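Local coordinates for protein catechol 1,2-dioxygenase (Acinetobacter sp., PDB 1DMH) that uses ferric iron to cleave the ring of catechol with molecular oxygen, yielding cis,cis-muconate, the first step from catechol in the beta-ketoadipate pathway, at residues E116-A121 with S181-E186; G138-A143 with F288-T293; K146-A151 with V229-H234. All blocks are in the same frame, centred on the assembly; numbering follows the deposited sequence.

Contact 1. Residues E116-A121 with S181-E186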
loop_
_atom_site.group_PDB
_atom_site.type_symbol
_atom_site.label_atom_id
_atom_site.label_comp_id
_atom_site.label_asym_id
_atom_site.label_seq_id
_atom_site.Cartn_x
_atom_site.Cartn_y
_atom_site.Cartn_z
ATOM N N GLU A 116 -9.796 -33.357 7.675
ATOM C CA GLU A 116 -10.554 -33.911 6.569
ATOM C C GLU A 116 -11.305 -35.209 6.952
ATOM O O GLU A 116 -10.830 -35.980 7.785
ATOM C CB GLU A 116 -9.577 -34.163 5.432
ATOM C CG GLU A 116 -10.159 -34.887 4.278
ATOM C CD GLU A 116 -9.075 -35.301 3.337
ATOM O OE1 GLU A 116 -8.390 -34.394 2.810
ATOM O OE2 GLU A 116 -8.894 -36.527 3.140
ATOM N N SER A 117 -12.477 -35.442 6.370
ATOM C CA SER A 117 -13.224 -36.661 6.672
ATOM C C SER A 117 -14.153 -36.970 5.516
ATOM O O SER A 117 -14.403 -36.113 4.666
ATOM C CB SER A 117 -14.043 -36.492 7.943
ATOM O OG SER A 117 -14.994 -35.481 7.742
ATOM N N VAL A 118 -14.674 -38.191 5.481
ATOM C CA VAL A 118 -15.555 -38.572 4.397
ATOM C C VAL A 118 -17.013 -38.400 4.754
ATOM O O VAL A 118 -17.444 -38.818 5.835
ATOM C CB VAL A 118 -15.347 -40.051 3.972
ATOM C CG1 VAL A 118 -16.337 -40.414 2.832
ATOM C CG2 VAL A 118 -13.914 -40.281 3.544
ATOM N N GLY A 119 -17.743 -37.767 3.833
ATOM C CA GLY A 119 -19.175 -37.547 3.948
ATOM C C GLY A 119 -19.781 -36.686 5.044
ATOM O O GLY A 119 -20.812 -36.070 4.812
ATOM N N TYR A 120 -19.150 -36.631 6.215
ATOM C CA TYR A 120 -19.701 -35.902 7.354
ATOM C C TYR A 120 -18.657 -35.398 8.350
ATOM O O TYR A 120 -17.601 -35.997 8.525
ATOM C CB TYR A 120 -20.680 -36.827 8.111
ATOM C CG TYR A 120 -21.093 -36.305 9.471
ATOM C CD1 TYR A 120 -22.050 -35.298 9.592
ATOM C CD2 TYR A 120 -20.422 -36.712 10.629
ATOM C CE1 TYR A 120 -22.321 -34.694 10.826
ATOM C CE2 TYR A 120 -20.687 -36.108 11.877
ATOM C CZ TYR A 120 -21.637 -35.097 11.961
ATOM O OH TYR A 120 -21.879 -34.471 13.167
ATOM N N ALA A 121 -18.971 -34.293 9.011
ATOM C CA ALA A 121 -18.116 -33.736 10.048
ATOM C C ALA A 121 -18.893 -32.663 10.764
ATOM O O ALA A 121 -19.802 -32.053 10.193
ATOM C CB ALA A 121 -16.853 -33.118 9.461
ATOM N N SER A 181 -12.679 -30.060 5.605
ATOM C CA SER A 181 -12.619 -30.565 4.238
ATOM C C SER A 181 -13.443 -31.830 4.287
ATOM O O SER A 181 -13.251 -32.657 5.174
ATOM C CB SER A 181 -11.198 -30.927 3.818
ATOM O OG SER A 181 -10.425 -29.762 3.674
ATOM N N ILE A 182 -14.374 -31.972 3.362
ATOM C CA ILE A 182 -15.202 -33.161 3.325
ATOM C C ILE A 182 -15.112 -33.841 1.981
ATOM O O ILE A 182 -15.265 -33.213 0.941
ATOM C CB ILE A 182 -16.660 -32.826 3.655
ATOM C CG1 ILE A 182 -16.686 -32.251 5.062
ATOM C CG2 ILE A 182 -17.560 -34.081 3.544
ATOM C CD1 ILE A 182 -18.002 -32.032 5.541
ATOM N N ILE A 183 -14.810 -35.129 2.011
ATOM C CA ILE A 183 -14.713 -35.912 0.785
ATOM C C ILE A 183 -16.106 -36.438 0.581
ATOM O O ILE A 183 -16.662 -37.068 1.490
ATOM C CB ILE A 183 -13.783 -37.126 0.957
ATOM C CG1 ILE A 183 -12.412 -36.656 1.441
ATOM C CG2 ILE A 183 -13.750 -37.936 -0.336
ATOM C CD1 ILE A 183 -11.777 -35.578 0.566
ATOM N N THR A 184 -16.683 -36.181 -0.586
ATOM C CA THR A 184 -18.027 -36.664 -0.829
ATOM C C THR A 184 -18.077 -38.202 -0.764
ATOM O O THR A 184 -17.109 -38.894 -1.094
ATOM C CB THR A 184 -18.585 -36.134 -2.172
ATOM O OG1 THR A 184 -17.699 -36.471 -3.240
ATOM C CG2 THR A 184 -18.732 -34.604 -2.111
ATOM N N ASP A 185 -19.209 -38.717 -0.296
ATOM C CA ASP A 185 -19.420 -40.156 -0.149
ATOM C C ASP A 185 -19.900 -40.807 -1.455
ATOM O O ASP A 185 -19.965 -40.147 -2.502
ATOM C CB ASP A 185 -20.436 -40.392 0.973
ATOM C CG ASP A 185 -21.809 -39.822 0.648
ATOM O OD1 ASP A 185 -22.113 -39.599 -0.545
ATOM O OD2 ASP A 185 -22.603 -39.613 1.591
ATOM N N GLU A 186 -20.253 -42.095 -1.363
ATOM C CA GLU A 186 -20.724 -42.930 -2.491
ATOM C C GLU A 186 -21.835 -42.323 -3.322
ATOM O O GLU A 186 -22.070 -42.736 -4.451
ATOM C CB GLU A 186 -21.232 -44.287 -1.987
ATOM C CG GLU A 186 -20.306 -44.996 -1.032
ATOM C CD GLU A 186 -20.174 -44.257 0.296
ATOM O OE1 GLU A 186 -21.213 -44.113 0.988
ATOM O OE2 GLU A 186 -19.041 -43.821 0.641
HETATM O O HOH W 1 -13.532 -33.074 8.471
HETATM O O HOH W 2 -22.769 -36.943 3.345
#

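Contact 2. Residues G138-A143 with F288-T293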
loop_
_atom_site.group_PDB
_atom_site.type_symbol
_atom_site.label_atom_id
_atom_site.label_comp_id
_atom_site.label_asym_id
_atom_site.label_seq_id
_atom_site.Cartn_x
_atom_site.Cartn_y
_atom_site.Cartn_z
ATOM N N GLY A 138 -25.623 -31.334 0.914
ATOM C CA GLY A 138 -25.919 -31.222 -0.490
ATOM C C GLY A 138 -25.226 -32.311 -1.260
ATOM O O GLY A 138 -24.616 -33.204 -0.679
ATOM N N THR A 139 -25.329 -32.227 -2.576
ATOM C CA THR A 139 -24.714 -33.205 -3.453
ATOM C C THR A 139 -23.788 -32.468 -4.406
ATOM O O THR A 139 -24.070 -31.335 -4.793
ATOM C CB THR A 139 -25.789 -33.949 -4.302
ATOM O OG1 THR A 139 -26.698 -34.648 -3.438
ATOM C CG2 THR A 139 -25.118 -34.941 -5.273
ATOM N N ILE A 140 -22.675 -33.097 -4.767
ATOM C CA ILE A 140 -21.770 -32.491 -5.731
ATOM C C ILE A 140 -21.997 -33.218 -7.064
ATOM O O ILE A 140 -21.955 -34.440 -7.109
ATOM C CB ILE A 140 -20.291 -32.659 -5.320
ATOM C CG1 ILE A 140 -20.049 -31.982 -3.968
ATOM C CG2 ILE A 140 -19.376 -32.085 -6.422
ATOM C CD1 ILE A 140 -20.390 -30.483 -3.955
ATOM N N PHE A 141 -22.246 -32.473 -8.136
ATOM C CA PHE A 141 -22.458 -33.060 -9.460
ATOM C C PHE A 141 -21.305 -32.793 -10.416
ATOM O O PHE A 141 -20.765 -31.686 -10.425
ATOM C CB PHE A 141 -23.727 -32.509 -10.090
ATOM C CG PHE A 141 -24.971 -32.855 -9.343
ATOM C CD1 PHE A 141 -25.569 -34.103 -9.508
ATOM C CD2 PHE A 141 -25.563 -31.939 -8.485
ATOM C CE1 PHE A 141 -26.745 -34.432 -8.834
ATOM C CE2 PHE A 141 -26.748 -32.258 -7.803
ATOM C CZ PHE A 141 -27.335 -33.505 -7.982
ATOM N N ASP A 142 -20.931 -33.795 -11.220
ATOM C CA ASP A 142 -19.862 -33.608 -12.194
ATOM C C ASP A 142 -20.393 -32.822 -13.379
ATOM O O ASP A 142 -21.570 -32.428 -13.408
ATOM C CB ASP A 142 -19.259 -34.938 -12.681
ATOM C CG ASP A 142 -20.260 -35.838 -13.419
ATOM O OD1 ASP A 142 -21.242 -35.359 -14.025
ATOM O OD2 ASP A 142 -20.019 -37.056 -13.430
ATOM N N ALA A 143 -19.532 -32.589 -14.361
ATOM C CA ALA A 143 -19.945 -31.813 -15.511
ATOM C C ALA A 143 -21.117 -32.428 -16.284
ATOM O O ALA A 143 -21.771 -31.728 -17.062
ATOM C CB ALA A 143 -18.758 -31.572 -16.434
ATOM N N PHE A 288 -27.542 -27.289 -0.248
ATOM C CA PHE A 288 -26.931 -26.564 -1.357
ATOM C C PHE A 288 -26.112 -27.537 -2.177
ATOM O O PHE A 288 -25.148 -28.115 -1.677
ATOM C CB PHE A 288 -26.028 -25.424 -0.872
ATOM C CG PHE A 288 -25.509 -24.559 -1.994
ATOM C CD1 PHE A 288 -26.396 -23.866 -2.821
ATOM C CD2 PHE A 288 -24.148 -24.476 -2.267
ATOM C CE1 PHE A 288 -25.937 -23.106 -3.910
ATOM C CE2 PHE A 288 -23.687 -23.720 -3.349
ATOM C CZ PHE A 288 -24.596 -23.037 -4.168
ATOM N N ASP A 289 -26.534 -27.748 -3.423
ATOM C CA ASP A 289 -25.825 -28.647 -4.341
ATOM C C ASP A 289 -24.925 -27.801 -5.212
ATOM O O ASP A 289 -25.261 -26.651 -5.537
ATOM C CB ASP A 289 -26.768 -29.395 -5.287
ATOM C CG ASP A 289 -27.788 -30.229 -4.569
ATOM O OD1 ASP A 289 -27.509 -30.720 -3.459
ATOM O OD2 ASP A 289 -28.864 -30.420 -5.147
ATOM N N LEU A 290 -23.794 -28.377 -5.600
ATOM C CA LEU A 290 -22.849 -27.683 -6.464
ATOM C C LEU A 290 -22.568 -28.533 -7.685
ATOM O O LEU A 290 -22.427 -29.747 -7.577
ATOM C CB LEU A 290 -21.536 -27.403 -5.731
ATOM C CG LEU A 290 -21.711 -26.493 -4.517
ATOM C CD1 LEU A 290 -22.035 -27.384 -3.338
ATOM C CD2 LEU A 290 -20.450 -25.665 -4.228
ATOM N N LYS A 291 -22.500 -27.885 -8.846
ATOM C CA LYS A 291 -22.217 -28.579 -10.103
ATOM C C LYS A 291 -20.900 -28.024 -10.634
ATOM O O LYS A 291 -20.716 -26.799 -10.730
ATOM C CB LYS A 291 -23.344 -28.361 -11.120
ATOM C CG LYS A 291 -23.150 -29.154 -12.429
ATOM C CD LYS A 291 -24.359 -28.967 -13.361
ATOM C CE LYS A 291 -24.146 -29.562 -14.755
ATOM N NZ LYS A 291 -23.976 -31.029 -14.706
ATOM N N LEU A 292 -19.993 -28.937 -10.969
ATOM C CA LEU A 292 -18.658 -28.583 -11.448
ATOM C C LEU A 292 -18.488 -28.531 -12.980
ATOM O O LEU A 292 -19.299 -29.071 -13.731
ATOM C CB LEU A 292 -17.639 -29.565 -10.860
ATOM C CG LEU A 292 -17.528 -29.731 -9.342
ATOM C CD1 LEU A 292 -16.389 -30.685 -9.060
ATOM C CD2 LEU A 292 -17.261 -28.392 -8.657
ATOM N N THR A 293 -17.435 -27.857 -13.430
ATOM C CA THR A 293 -17.148 -27.774 -14.854
ATOM C C THR A 293 -15.863 -28.566 -15.140
ATOM O O THR A 293 -14.989 -28.727 -14.273
ATOM C CB THR A 293 -16.979 -26.307 -15.321
ATOM O OG1 THR A 293 -15.930 -25.687 -14.576
ATOM C CG2 THR A 293 -18.255 -25.516 -15.091
HETATM O O HOH W 3 -28.950 -32.457 -2.166
#

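Contact 3. Residues K146-A151 with V229-H234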
loop_
_atom_site.group_PDB
_atom_site.type_symbol
_atom_site.label_atom_id
_atom_site.label_comp_id
_atom_site.label_asym_id
_atom_site.label_seq_id
_atom_site.Cartn_x
_atom_site.Cartn_y
_atom_site.Cartn_z
ATOM N N LYS A 146 -24.078 -35.810 -12.963
ATOM C CA LYS A 146 -24.064 -37.043 -12.189
ATOM C C LYS A 146 -23.382 -36.825 -10.838
ATOM O O LYS A 146 -22.368 -36.130 -10.764
ATOM C CB LYS A 146 -23.331 -38.119 -12.998
ATOM C CG LYS A 146 -23.954 -38.300 -14.378
ATOM C CD LYS A 146 -23.178 -39.220 -15.330
ATOM C CE LYS A 146 -23.909 -39.258 -16.701
ATOM N NZ LYS A 146 -23.276 -40.142 -17.739
ATOM N N PRO A 147 -23.933 -37.407 -9.752
ATOM C CA PRO A 147 -23.374 -37.274 -8.408
ATOM C C PRO A 147 -21.914 -37.668 -8.432
ATOM O O PRO A 147 -21.564 -38.689 -9.009
ATOM C CB PRO A 147 -24.237 -38.232 -7.595
ATOM C CG PRO A 147 -25.564 -38.069 -8.259
ATOM C CD PRO A 147 -25.128 -38.261 -9.692
ATOM N N LEU A 148 -21.067 -36.875 -7.782
ATOM C CA LEU A 148 -19.640 -37.123 -7.801
ATOM C C LEU A 148 -19.012 -37.533 -6.474
ATOM O O LEU A 148 -18.768 -36.689 -5.607
ATOM C CB LEU A 148 -18.920 -35.856 -8.285
ATOM C CG LEU A 148 -17.815 -35.794 -9.349
ATOM C CD1 LEU A 148 -17.023 -34.496 -9.122
ATOM C CD2 LEU A 148 -16.884 -36.973 -9.264
ATOM N N PRO A 149 -18.802 -38.837 -6.258
ATOM C CA PRO A 149 -18.166 -39.236 -4.995
ATOM C C PRO A 149 -16.694 -38.844 -5.044
ATOM O O PRO A 149 -16.132 -38.648 -6.114
ATOM C CB PRO A 149 -18.360 -40.759 -4.976
ATOM C CG PRO A 149 -18.315 -41.096 -6.428
ATOM C CD PRO A 149 -19.241 -40.025 -7.009
ATOM N N ASN A 150 -16.076 -38.714 -3.885
ATOM C CA ASN A 150 -14.671 -38.362 -3.810
ATOM C C ASN A 150 -14.269 -36.936 -4.162
ATOM O O ASN A 150 -13.076 -36.647 -4.282
ATOM C CB ASN A 150 -13.864 -39.352 -4.635
ATOM C CG ASN A 150 -13.989 -40.777 -4.096
ATOM O OD1 ASN A 150 -13.649 -41.739 -4.783
ATOM N ND2 ASN A 150 -14.478 -40.914 -2.853
ATOM N N ALA A 151 -15.247 -36.047 -4.324
ATOM C CA ALA A 151 -14.945 -34.645 -4.595
ATOM C C ALA A 151 -14.537 -34.066 -3.241
ATOM O O ALA A 151 -15.008 -34.531 -2.197
ATOM C CB ALA A 151 -16.195 -33.932 -5.134
ATOM N N VAL A 229 -14.479 -26.460 -4.017
ATOM C CA VAL A 229 -14.843 -27.819 -4.369
ATOM C C VAL A 229 -13.872 -28.208 -5.485
ATOM O O VAL A 229 -13.733 -27.497 -6.489
ATOM C CB VAL A 229 -16.299 -27.953 -4.895
ATOM C CG1 VAL A 229 -16.629 -29.445 -5.156
ATOM C CG2 VAL A 229 -17.282 -27.380 -3.876
ATOM N N SER A 230 -13.159 -29.307 -5.288
ATOM C CA SER A 230 -12.254 -29.798 -6.321
ATOM C C SER A 230 -12.458 -31.311 -6.533
ATOM O O SER A 230 -12.914 -32.031 -5.627
ATOM C CB SER A 230 -10.792 -29.474 -5.974
ATOM O OG SER A 230 -10.397 -30.007 -4.740
ATOM N N ALA A 231 -12.151 -31.773 -7.740
ATOM C CA ALA A 231 -12.309 -33.177 -8.101
ATOM C C ALA A 231 -11.546 -33.435 -9.392
ATOM O O ALA A 231 -11.391 -32.528 -10.213
ATOM C CB ALA A 231 -13.779 -33.491 -8.312
ATOM N N ASP A 232 -11.090 -34.668 -9.587
ATOM C CA ASP A 232 -10.371 -34.986 -10.808
ATOM C C ASP A 232 -11.201 -34.684 -12.051
ATOM O O ASP A 232 -12.437 -34.786 -12.048
ATOM C CB ASP A 232 -9.938 -36.449 -10.790
ATOM C CG ASP A 232 -8.916 -36.726 -9.710
ATOM O OD1 ASP A 232 -7.883 -36.033 -9.692
ATOM O OD2 ASP A 232 -9.134 -37.633 -8.878
ATOM N N GLY A 233 -10.518 -34.265 -13.109
ATOM C CA GLY A 233 -11.201 -33.946 -14.350
ATOM C C GLY A 233 -11.998 -32.648 -14.365
ATOM O O GLY A 233 -12.544 -32.256 -15.402
ATOM N N HIS A 234 -12.075 -31.961 -13.232
ATOM C CA HIS A 234 -12.845 -30.711 -13.190
ATOM C C HIS A 234 -12.020 -29.557 -12.663
ATOM O O HIS A 234 -10.988 -29.759 -11.990
ATOM C CB HIS A 234 -14.084 -30.850 -12.302
ATOM C CG HIS A 234 -15.064 -31.868 -12.783
ATOM N ND1 HIS A 234 -14.846 -33.224 -12.661
ATOM C CD2 HIS A 234 -16.256 -31.730 -13.413
ATOM C CE1 HIS A 234 -15.865 -33.876 -13.192
ATOM N NE2 HIS A 234 -16.734 -32.994 -13.657
#

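Contact 1. Residues E116-A121 with S181-E186
Glu116 lies against Ser181 and Ile183, where strand 116-118 runs parallel to the end of strand 179-183; the short axes pass 4.7 Å apart at 27°. Three backbone bonds fix the register. Ser117 both gives its N-H to Ser181 O and receives Ile183 N at its own O (2.9 Å), while Gly119 N reaches Ile183 O at 2.7 Å. Traced outward, Glu116 begins with CB on Ser181 CB, 4.0 Å away. Because chi1 is 173°, CG is turned away from its own amide and lies over Ser181 O and Ile183 CG1. CD then meets Ile183 CD1 at 3.9 Å, and OE2 stays beside the same isoleucine branch; OE1 forms a weak, long ion pair with Lys152. Ile182, on the other face of the sheet, packs CG2 against Gly119 N and CD1 against Ala121 CB. There Ser117 OG donates to Tyr120 O at 2.8 Å from 45° above the carbonyl plane, and a water joins Gly119 O to Asp185 OD2, while OD1 of that aspartate accepts Gln189 N. The chemistry implies that main-chain bonds set this edge of the intradiol dioxygenase beta core, with Glu116 lying along Ile183 by packing alone, stem and carboxylate alike.

Contact 2. Residues G138-A143 with F288-T293
Ile140 and Leu290 point the same way from neighbouring parallel strands, and their CD1 atoms meet at 3.6 Å on the buried side of the sheet. A chi1 of -61° places Ile140 CG1 beside the backbone N, and the turn at chi2 then carries CD1 to Leu290 CB, while CG2 crosses toward Leu292 CG at 4.2 Å. Val229 touches Ile140, Leu290 and Leu292 from strand 220-230, and Leu237 adds to the packing on both leucines, so this face is buried and largely apolar. Between the two strands the main-chain bonds alternate: Leu290 N to Thr139 O, Phe141 N to Leu290 O (2.8 Å, 171° at the hydrogen) and Leu292 N to Phe141 O. This is parallel pairing of strands 133-141 and 283-291 within the mixed beta sheet of the intradiol dioxygenase domain, joining strands whose facing segments are 145 residues apart. The opposite face, carrying Phe141 and Lys291, is partly exposed and looser, mixing an aromatic ring with polar groups. Thr139 CG2 lies 3.8 Å above the plane of the Phe141 ring, toward its rim, and Asp289 CB meets the ring edge at CE2, with the carboxylate and ring planes 81° apart. Asp289 OD1 takes Thr139 N at 2.8 Å from above the carboxylate plane and also accepts a water, so a side chain replaces a backbone acceptor here. At the other end Lys291, extended until a bend at chi4, brings NZ to Asp142 O at 3.1 Å in the carbonyl plane, with a weaker bond to Ala143 O.

Contact 3. Residues K146-A151 with V229-H234
Ala151 and Ala231 mark the closest approach of the two backbones, with CA atoms 4.6 Å apart, where the end of one type II beta turn meets the start of another at one end of the beta core of the intradiol dioxygenase domain. The first turn runs from Leu148 to Ala151, in the connection between strands 133-141 and 152-157; the other, Ala231 to His234, continues from the strand that includes Val229 and is closed by His234 N bonding Ala231 O. Asn150 and Gly233, the third residues of the two turns, have positive phi, as type II geometry requires. No hydrogen bond crosses between the segments, so carbon packing carries the contact. Ala231 CB meets two partners, Ala151 CB at 4.0 Å and Leu148 CD1 at 3.5 Å, the latter tighter than usual for carbons. Leu148 reaches it through a chi1 of -133°, away from the staggered positions, and the same CD1 lies over one face of the His234 ring, 4.3 Å from CE1. That ring is held by both nitrogens: NE2 receives the amide of Ala143, while ND1 gives its hydrogen to Asp232 O at 2.9 Å, with the oxygen only 12° out of the ring plane.

All three contacts lie on the same side of the chain's centre and involve one mixed sheet. Contacts 1 and 2 pair its strands in parallel through main-chain bonds; contact 2 has the more buried residues and a largely apolar face, whereas contact 1 sets a more exposed strand against the end of 179-183. Contact 3, at the surface, sets the loop before strand 152-157 against strand 220-230 and the turn continuing from it, without a bond across. Thr184 of contact 1 packs on Ile140 of contact 2, and its OG1 probably hydrogen-bonds Leu148 O and Ala151 N of contact 3. Contacts 2 and 3 are further joined by Ile140 O and Leu148 N.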